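Long-range contacts in carboxylesterase (Alcaligenes sp., PDB 2WKW), which probably hydrolyses carboxylic esters, as an esterase of the alpha/beta-hydrolase fold, and here holds a benzodiazepine-acetic acid ligand in a pocket: residues A[144-149]-A[254-259]; A[67-72]-A[101-106]. All blocks are in the same frame, centred on the assembly; numbering follows the deposited sequence.

Contact 1. Residues A[144-149]-A[254-259]; sequences IFRFGP and DHIEEF. With W22 ([(2S)-4-methyl-3-oxo-2,3,4,5-tetrahydro-1H-1,4-benzodiazepin-2-yl]acetic acid), chain C.
Arg146 carries most of this contact: its aliphatic chain lies over Phe259 and its guanidinium grips the backbone of Asp254. Walking along 144-149 shows how a helix end can present one such side chain. Ile144, at the close of helix 138-144, turns from the partner segment to the ligand, with CG2 3.5 Å from W22 C4 and CD1 against the same benzo ring. Phe145 joins it there, CE1 standing 3.6 Å from W22 C3. Arg146 then leaves the helix with a positive phi of 63° in a Schellman motif, and this reversal sends its side chain toward 254-259. That segment follows strand 248-252 of the central alpha/beta-hydrolase sheet, so the arginine ties the region between strands 99-103 and 200-205 to the loop after strand 248-252. Arg146 CG sits over the middle of the Phe259 ring in a CH-pi contact, 3.9 Å from the centroid. A bend at chi3 (-52°) swings the guanidinium beyond the ring, its plane 73° from that of Phe259. Arg146 NE and NH2 both donate to Asp254 O, at 2.9 and 3.0 Å respectively; the NE donor approaches almost in line with the carbonyl, whereas NH2 uses a lone pair in its plane. Ile256 CD1 covers one guanidinium face, 3.4 Å from Arg146 CZ. A salt bridge from NH2 to Glu230 and a cation-pi contact with Trp262 further restrain the group. The ring of Phe147 stacks on Phe160 and meets Trp142 edge-to-face. At Gly148 the backbone itself returns to the partner segment, its O lying 3.4 Å from Phe259 CZ at the ring edge. Pro149 ends the approach with CA 4.1 Å from Phe259 CZ, meeting the ring obliquely.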
loop_
_atom_site.group_PDB
_atom_site.type_symbol
_atom_site.label_atom_id
_atom_site.label_comp_id
_atom_site.label_asym_id
_atom_site.label_seq_id
_atom_site.Cartn_x
_atom_site.Cartn_y
_atom_site.Cartn_z
ATOM N N ILE A 144 -4.837 -18.806 -14.970
ATOM C CA ILE A 144 -3.472 -18.261 -15.054
ATOM C C ILE A 144 -2.644 -18.675 -13.831
ATOM O O ILE A 144 -1.438 -18.950 -13.948
ATOM C CB ILE A 144 -3.488 -16.722 -15.260
ATOM C CG1 ILE A 144 -4.088 -16.398 -16.647
ATOM C CG2 ILE A 144 -2.101 -16.147 -15.124
ATOM C CD1 ILE A 144 -4.610 -14.963 -16.807
ATOM N N PHE A 145 -3.298 -18.746 -12.668
ATOM C CA PHE A 145 -2.613 -19.143 -11.425
ATOM C C PHE A 145 -2.411 -20.662 -11.375
ATOM O O PHE A 145 -1.672 -21.161 -10.520
ATOM C CB PHE A 145 -3.406 -18.711 -10.185
ATOM C CG PHE A 145 -3.388 -17.213 -9.894
ATOM C CD1 PHE A 145 -2.281 -16.426 -10.193
ATOM C CD2 PHE A 145 -4.467 -16.613 -9.244
ATOM C CE1 PHE A 145 -2.271 -15.059 -9.865
ATOM C CE2 PHE A 145 -4.458 -15.245 -8.917
ATOM C CZ PHE A 145 -3.360 -14.476 -9.228
ATOM N N ARG A 146 -3.103 -21.382 -12.267
ATOM C CA ARG A 146 -3.081 -22.857 -12.338
ATOM C C ARG A 146 -3.629 -23.520 -11.073
ATOM O O ARG A 146 -3.103 -24.540 -10.612
ATOM C CB ARG A 146 -1.686 -23.405 -12.701
ATOM C CG ARG A 146 -1.024 -22.719 -13.918
ATOM C CD ARG A 146 0.219 -23.520 -14.445
ATOM N NE ARG A 146 1.163 -23.821 -13.365
ATOM C CZ ARG A 146 1.974 -22.931 -12.785
ATOM N NH1 ARG A 146 1.997 -21.658 -13.185
ATOM N NH2 ARG A 146 2.767 -23.320 -11.790
ATOM N N PHE A 147 -4.686 -22.946 -10.504
ATOM C CA PHE A 147 -5.378 -23.620 -9.403
ATOM C C PHE A 147 -6.095 -24.884 -9.908
ATOM O O PHE A 147 -6.362 -25.812 -9.134
ATOM C CB PHE A 147 -6.404 -22.692 -8.741
ATOM C CG PHE A 147 -5.807 -21.470 -8.082
ATOM C CD1 PHE A 147 -4.452 -21.420 -7.732
ATOM C CD2 PHE A 147 -6.621 -20.375 -7.782
ATOM C CE1 PHE A 147 -3.909 -20.280 -7.112
ATOM C CE2 PHE A 147 -6.096 -19.239 -7.150
ATOM C CZ PHE A 147 -4.733 -19.194 -6.812
ATOM N N GLY A 148 -6.422 -24.879 -11.199
ATOM C CA GLY A 148 -7.176 -25.944 -11.867
ATOM C C GLY A 148 -7.346 -25.565 -13.333
ATOM O O GLY A 148 -6.943 -24.455 -13.737
ATOM N N PRO A 149 -7.936 -26.469 -14.152
ATOM C CA PRO A 149 -7.999 -26.219 -15.604
ATOM C C PRO A 149 -8.876 -25.018 -15.937
ATOM O O PRO A 149 -8.484 -24.165 -16.745
ATOM C CB PRO A 149 -8.606 -27.525 -16.177
ATOM C CG PRO A 149 -8.543 -28.525 -15.059
ATOM C CD PRO A 149 -8.588 -27.739 -13.779
ATOM N N ASP A 254 4.169 -26.431 -10.336
ATOM C CA ASP A 254 3.646 -27.662 -10.909
ATOM C C ASP A 254 2.491 -27.406 -11.895
ATOM O O ASP A 254 2.040 -26.260 -12.080
ATOM C CB ASP A 254 3.207 -28.581 -9.757
ATOM C CG ASP A 254 3.289 -30.072 -10.101
ATOM O OD1 ASP A 254 3.583 -30.443 -11.258
ATOM O OD2 ASP A 254 3.023 -30.872 -9.183
ATOM N N HIS A 255 2.025 -28.483 -12.524
ATOM C CA HIS A 255 0.955 -28.438 -13.525
ATOM C C HIS A 255 1.256 -27.487 -14.675
ATOM O O HIS A 255 0.358 -26.807 -15.157
ATOM C CB HIS A 255 -0.379 -28.060 -12.875
ATOM C CG HIS A 255 -0.905 -29.093 -11.933
ATOM N ND1 HIS A 255 -1.517 -30.250 -12.369
ATOM C CD2 HIS A 255 -0.930 -29.139 -10.578
ATOM C CE1 HIS A 255 -1.897 -30.964 -11.322
ATOM N NE2 HIS A 255 -1.554 -30.313 -10.224
ATOM N N ILE A 256 2.514 -27.427 -15.100
ATOM C CA ILE A 256 2.943 -26.496 -16.156
ATOM C C ILE A 256 2.515 -26.918 -17.586
ATOM O O ILE A 256 1.972 -26.113 -18.358
ATOM C CB ILE A 256 4.486 -26.332 -16.140
ATOM C CG1 ILE A 256 4.970 -25.738 -14.812
ATOM C CG2 ILE A 256 4.972 -25.542 -17.373
ATOM C CD1 ILE A 256 4.538 -24.317 -14.549
ATOM N N GLU A 257 2.763 -28.177 -17.943
ATOM C CA GLU A 257 2.581 -28.625 -19.331
ATOM C C GLU A 257 1.144 -28.561 -19.821
ATOM O O GLU A 257 0.928 -28.415 -21.010
ATOM C CB GLU A 257 3.159 -30.037 -19.550
ATOM C CG GLU A 257 4.675 -30.107 -19.404
ATOM C CD GLU A 257 5.405 -29.181 -20.384
ATOM O OE1 GLU A 257 5.071 -29.209 -21.593
ATOM O OE2 GLU A 257 6.305 -28.431 -19.936
ATOM N N GLU A 258 0.172 -28.659 -18.920
ATOM C CA GLU A 258 -1.224 -28.590 -19.342
ATOM C C GLU A 258 -1.700 -27.172 -19.704
ATOM O O GLU A 258 -2.808 -26.997 -20.229
ATOM C CB GLU A 258 -2.164 -29.288 -18.341
ATOM C CG GLU A 258 -1.949 -28.944 -16.875
ATOM C CD GLU A 258 -2.407 -30.057 -15.942
ATOM O OE1 GLU A 258 -3.620 -30.357 -15.926
ATOM O OE2 GLU A 258 -1.553 -30.630 -15.227
ATOM N N PHE A 259 -0.852 -26.168 -19.472
ATOM C CA PHE A 259 -1.216 -24.766 -19.752
ATOM C C PHE A 259 -0.344 -24.147 -20.869
ATOM O O PHE A 259 0.872 -23.979 -20.700
ATOM C CB PHE A 259 -1.149 -23.911 -18.472
ATOM C CG PHE A 259 -2.166 -24.306 -17.427
ATOM C CD1 PHE A 259 -1.909 -25.339 -16.542
ATOM C CD2 PHE A 259 -3.404 -23.664 -17.361
ATOM C CE1 PHE A 259 -2.850 -25.722 -15.586
ATOM C CE2 PHE A 259 -4.349 -24.034 -16.413
ATOM C CZ PHE A 259 -4.066 -25.066 -15.519
HETATM O O1 W22 C . 1.947 -11.093 -13.276
HETATM C C9 W22 C . 1.114 -11.977 -13.508
HETATM C C10 W22 C . 0.839 -12.493 -14.911
HETATM C C11 W22 C . 1.932 -12.105 -15.930
HETATM C C12 W22 C . 1.837 -13.035 -17.132
HETATM O O3 W22 C . 1.406 -14.205 -16.996
HETATM O O2 W22 C . 2.189 -12.591 -18.241
HETATM N N1 W22 C . 0.403 -12.560 -12.528
HETATM C C8 W22 C . 0.559 -12.210 -11.116
HETATM C C7 W22 C . -0.568 -13.613 -12.789
HETATM C C4 W22 C . -1.754 -13.084 -13.564
HETATM C C5 W22 C . -1.656 -12.390 -14.785
HETATM N N2 W22 C . -0.469 -12.094 -15.412
HETATM C C3 W22 C . -2.999 -13.322 -12.982
HETATM C C2 W22 C . -4.142 -12.870 -13.606
HETATM C C1 W22 C . -4.070 -12.175 -14.815
HETATM C C6 W22 C . -2.826 -11.933 -15.404
#

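Contact 2. Residues A[67-72]-A[101-106]; sequences LIHGCC and VIDQSG. With W22 ([(2S)-4-methyl-3-oxo-2,3,4,5-tetrahydro-1H-1,4-benzodiazepin-2-yl]acetic acid), chain C.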
loop_
_atom_site.group_PDB
_atom_site.type_symbol
_atom_site.label_atom_id
_atom_site.label_comp_id
_atom_site.label_asym_id
_atom_site.label_seq_id
_atom_site.Cartn_x
_atom_site.Cartn_y
_atom_site.Cartn_z
ATOM N N LEU A 67 11.784 -7.825 -2.316
ATOM C CA LEU A 67 10.678 -8.629 -2.838
ATOM C C LEU A 67 9.809 -7.793 -3.783
ATOM O O LEU A 67 9.338 -6.716 -3.417
ATOM C CB LEU A 67 9.852 -9.237 -1.698
ATOM C CG LEU A 67 10.506 -10.256 -0.744
ATOM C CD1 LEU A 67 11.310 -9.579 0.348
ATOM C CD2 LEU A 67 9.442 -11.152 -0.109
ATOM N N ILE A 68 9.618 -8.303 -5.001
ATOM C CA ILE A 68 9.027 -7.557 -6.127
ATOM C C ILE A 68 7.803 -8.286 -6.706
ATOM O O ILE A 68 7.935 -9.312 -7.393
ATOM C CB ILE A 68 10.084 -7.320 -7.233
ATOM C CG1 ILE A 68 11.346 -6.687 -6.622
ATOM C CG2 ILE A 68 9.526 -6.430 -8.337
ATOM C CD1 ILE A 68 12.654 -6.954 -7.421
ATOM N N HIS A 69 6.608 -7.748 -6.443
ATOM C CA HIS A 69 5.361 -8.434 -6.849
ATOM C C HIS A 69 5.146 -8.338 -8.368
ATOM O O HIS A 69 5.816 -7.537 -9.048
ATOM C CB HIS A 69 4.153 -7.819 -6.127
ATOM C CG HIS A 69 3.924 -6.380 -6.482
ATOM N ND1 HIS A 69 3.386 -5.991 -7.693
ATOM C CD2 HIS A 69 4.190 -5.236 -5.803
ATOM C CE1 HIS A 69 3.325 -4.670 -7.746
ATOM N NE2 HIS A 69 3.802 -4.188 -6.606
ATOM N N GLY A 70 4.184 -9.119 -8.869
ATOM C CA GLY A 70 3.810 -9.158 -10.293
ATOM C C GLY A 70 2.618 -8.280 -10.643
ATOM O O GLY A 70 2.399 -7.244 -9.998
ATOM N N CYS A 71 1.848 -8.680 -11.660
ATOM C CA CYS A 71 0.693 -7.892 -12.084
ATOM C C CYS A 71 -0.423 -7.994 -11.077
ATOM O O CYS A 71 -0.459 -8.926 -10.282
ATOM C CB CYS A 71 0.136 -8.346 -13.448
ATOM S SG CYS A 71 -1.198 -9.563 -13.314
ATOM N N CYS A 72 -1.354 -7.047 -11.143
ATOM C CA CYS A 72 -2.690 -7.264 -10.576
ATOM C C CYS A 72 -2.670 -7.430 -9.059
ATOM O O CYS A 72 -3.645 -7.904 -8.479
ATOM C CB CYS A 72 -3.268 -8.513 -11.223
ATOM S SG CYS A 72 -2.943 -8.521 -13.010
ATOM N N VAL A 101 10.193 -4.617 0.913
ATOM C CA VAL A 101 9.002 -4.997 0.146
ATOM C C VAL A 101 8.452 -3.763 -0.567
ATOM O O VAL A 101 8.145 -2.762 0.070
ATOM C CB VAL A 101 7.921 -5.630 1.040
ATOM C CG1 VAL A 101 6.692 -6.013 0.199
ATOM C CG2 VAL A 101 8.478 -6.863 1.793
ATOM N N ILE A 102 8.352 -3.828 -1.894
ATOM C CA ILE A 102 7.943 -2.663 -2.679
ATOM C C ILE A 102 6.477 -2.741 -3.128
ATOM O O ILE A 102 5.900 -3.818 -3.170
ATOM C CB ILE A 102 8.839 -2.475 -3.943
ATOM C CG1 ILE A 102 8.544 -3.558 -5.000
ATOM C CG2 ILE A 102 10.345 -2.495 -3.542
ATOM C CD1 ILE A 102 8.768 -3.141 -6.456
ATOM N N ASP A 103 5.904 -1.579 -3.446
ATOM C CA ASP A 103 4.856 -1.486 -4.462
ATOM C C ASP A 103 5.498 -0.953 -5.744
ATOM O O ASP A 103 6.160 0.099 -5.708
ATOM C CB ASP A 103 3.721 -0.568 -3.992
ATOM C CG ASP A 103 2.824 -1.254 -2.965
ATOM O OD1 ASP A 103 2.993 -2.480 -2.801
ATOM O OD2 ASP A 103 1.968 -0.588 -2.333
ATOM N N GLN A 104 5.320 -1.655 -6.872
ATOM C CA GLN A 104 5.867 -1.162 -8.172
ATOM C C GLN A 104 5.432 0.284 -8.409
ATOM O O GLN A 104 4.360 0.689 -7.930
ATOM C CB GLN A 104 5.332 -1.970 -9.347
ATOM C CG GLN A 104 5.870 -3.370 -9.499
ATOM C CD GLN A 104 5.434 -3.995 -10.834
ATOM O OE1 GLN A 104 5.374 -3.316 -11.871
ATOM N NE2 GLN A 104 5.104 -5.271 -10.806
ATOM N N SER A 105 6.236 1.050 -9.158
ATOM C CA SER A 105 5.787 2.332 -9.681
ATOM C C SER A 105 4.385 2.143 -10.290
ATOM O O SER A 105 4.121 1.162 -10.999
ATOM C CB SER A 105 6.745 2.865 -10.769
ATOM O OG SER A 105 8.079 3.043 -10.271
ATOM N N GLY A 106 3.497 3.080 -10.000
ATOM C CA GLY A 106 2.135 3.049 -10.551
ATOM C C GLY A 106 1.210 1.982 -9.991
ATOM O O GLY A 106 0.170 1.674 -10.598
HETATM O O1 W22 C . 1.947 -11.093 -13.276
HETATM C C9 W22 C . 1.114 -11.977 -13.508
HETATM C C10 W22 C . 0.839 -12.493 -14.911
HETATM C C11 W22 C . 1.932 -12.105 -15.930
HETATM C C12 W22 C . 1.837 -13.035 -17.132
HETATM O O3 W22 C . 1.406 -14.205 -16.996
HETATM O O2 W22 C . 2.189 -12.591 -18.241
HETATM N N1 W22 C . 0.403 -12.560 -12.528
HETATM C C8 W22 C . 0.559 -12.210 -11.116
HETATM C C7 W22 C . -0.568 -13.613 -12.789
HETATM C C4 W22 C . -1.754 -13.084 -13.564
HETATM C C5 W22 C . -1.656 -12.390 -14.785
HETATM N N2 W22 C . -0.469 -12.094 -15.412
HETATM C C3 W22 C . -2.999 -13.322 -12.982
HETATM C C2 W22 C . -4.142 -12.870 -13.606
HETATM C C1 W22 C . -4.070 -12.175 -14.815
HETATM C C6 W22 C . -2.826 -11.933 -15.404
HETATM O O HOH W 1 6.659 -6.426 -3.722
#
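Leu67 and Val101 pair as a parallel beta bridge between strands 65-68 and 99-103, neighbours in a beta-alpha-beta unit with helix 88-94. The backbone link is modest: Ile102 N reaches Leu67 O in a weak bond of 3.4 Å. Beyond it the strands splay, and a water fills in, donating to Leu67 O and Ile102 O and accepting weakly from His69 N. Apolar contact is light, with Ile68 CG2 3.9 Å from Ile102 CD1.

Further along, side-chain hydrogen bonds take over. With CG tucked between its own backbone N and carbonyl carbon (chi1 63°), His69 folds its ring back so that ND1 donates to Gly70 O, exactly in the ring plane, at 2.8 Å. His69 NE2 accepts from Gln104 N at 3.0 Å, nearly straight (175°) though tilted from that plane. Gln104 crosses the ring obliquely, its amide plane turned only 19° from that of the ring and its CG 3.4 Å from His69 CE1. Gln104 gives NE2 to His69 O, 3.0 Å away; its OE1 goes to Tyr211. A phenylalanine in place of His69 would probably leave Gln104 N without its acceptor and cost Gly70 O one of its donors.

Adjacent Cys71 and Cys72 form a vicinal disulfide beside the ligand, and Cys71 N donates to W22 O1 (2.9 Å). An amide N-H just after this strand gripping a ligand carbonyl is consistent with an oxyanion hole. The bonds of His69 imply a proton on ND1 and a lone pair on NE2, linking Gly70 O to Gln104 N through one ring.

How the contacts relate
Contact 2 comes first along the chain and closes before contact 1 opens. Their centres lie 23 Å apart and their nearest atoms about 6 Å, without touching. One sheet underlies both: contact 2 sits on its neighbouring strands 65-68 and 99-103 near the centre of the chain, whereas residues 254-259 follow strand 248-252, three strands beyond 65-68 across 200-205 and 223-229. Residues 144-149 lie between strands 99-103 and 200-205, at the end of helix 138-144. W22 brings the two together, since 67-72 meets its carbonyl and 144-149 its benzo ring. The loop after strand 65-68 and the end of helix 138-144 thus line different parts of one pocket, consistent with a substrate site.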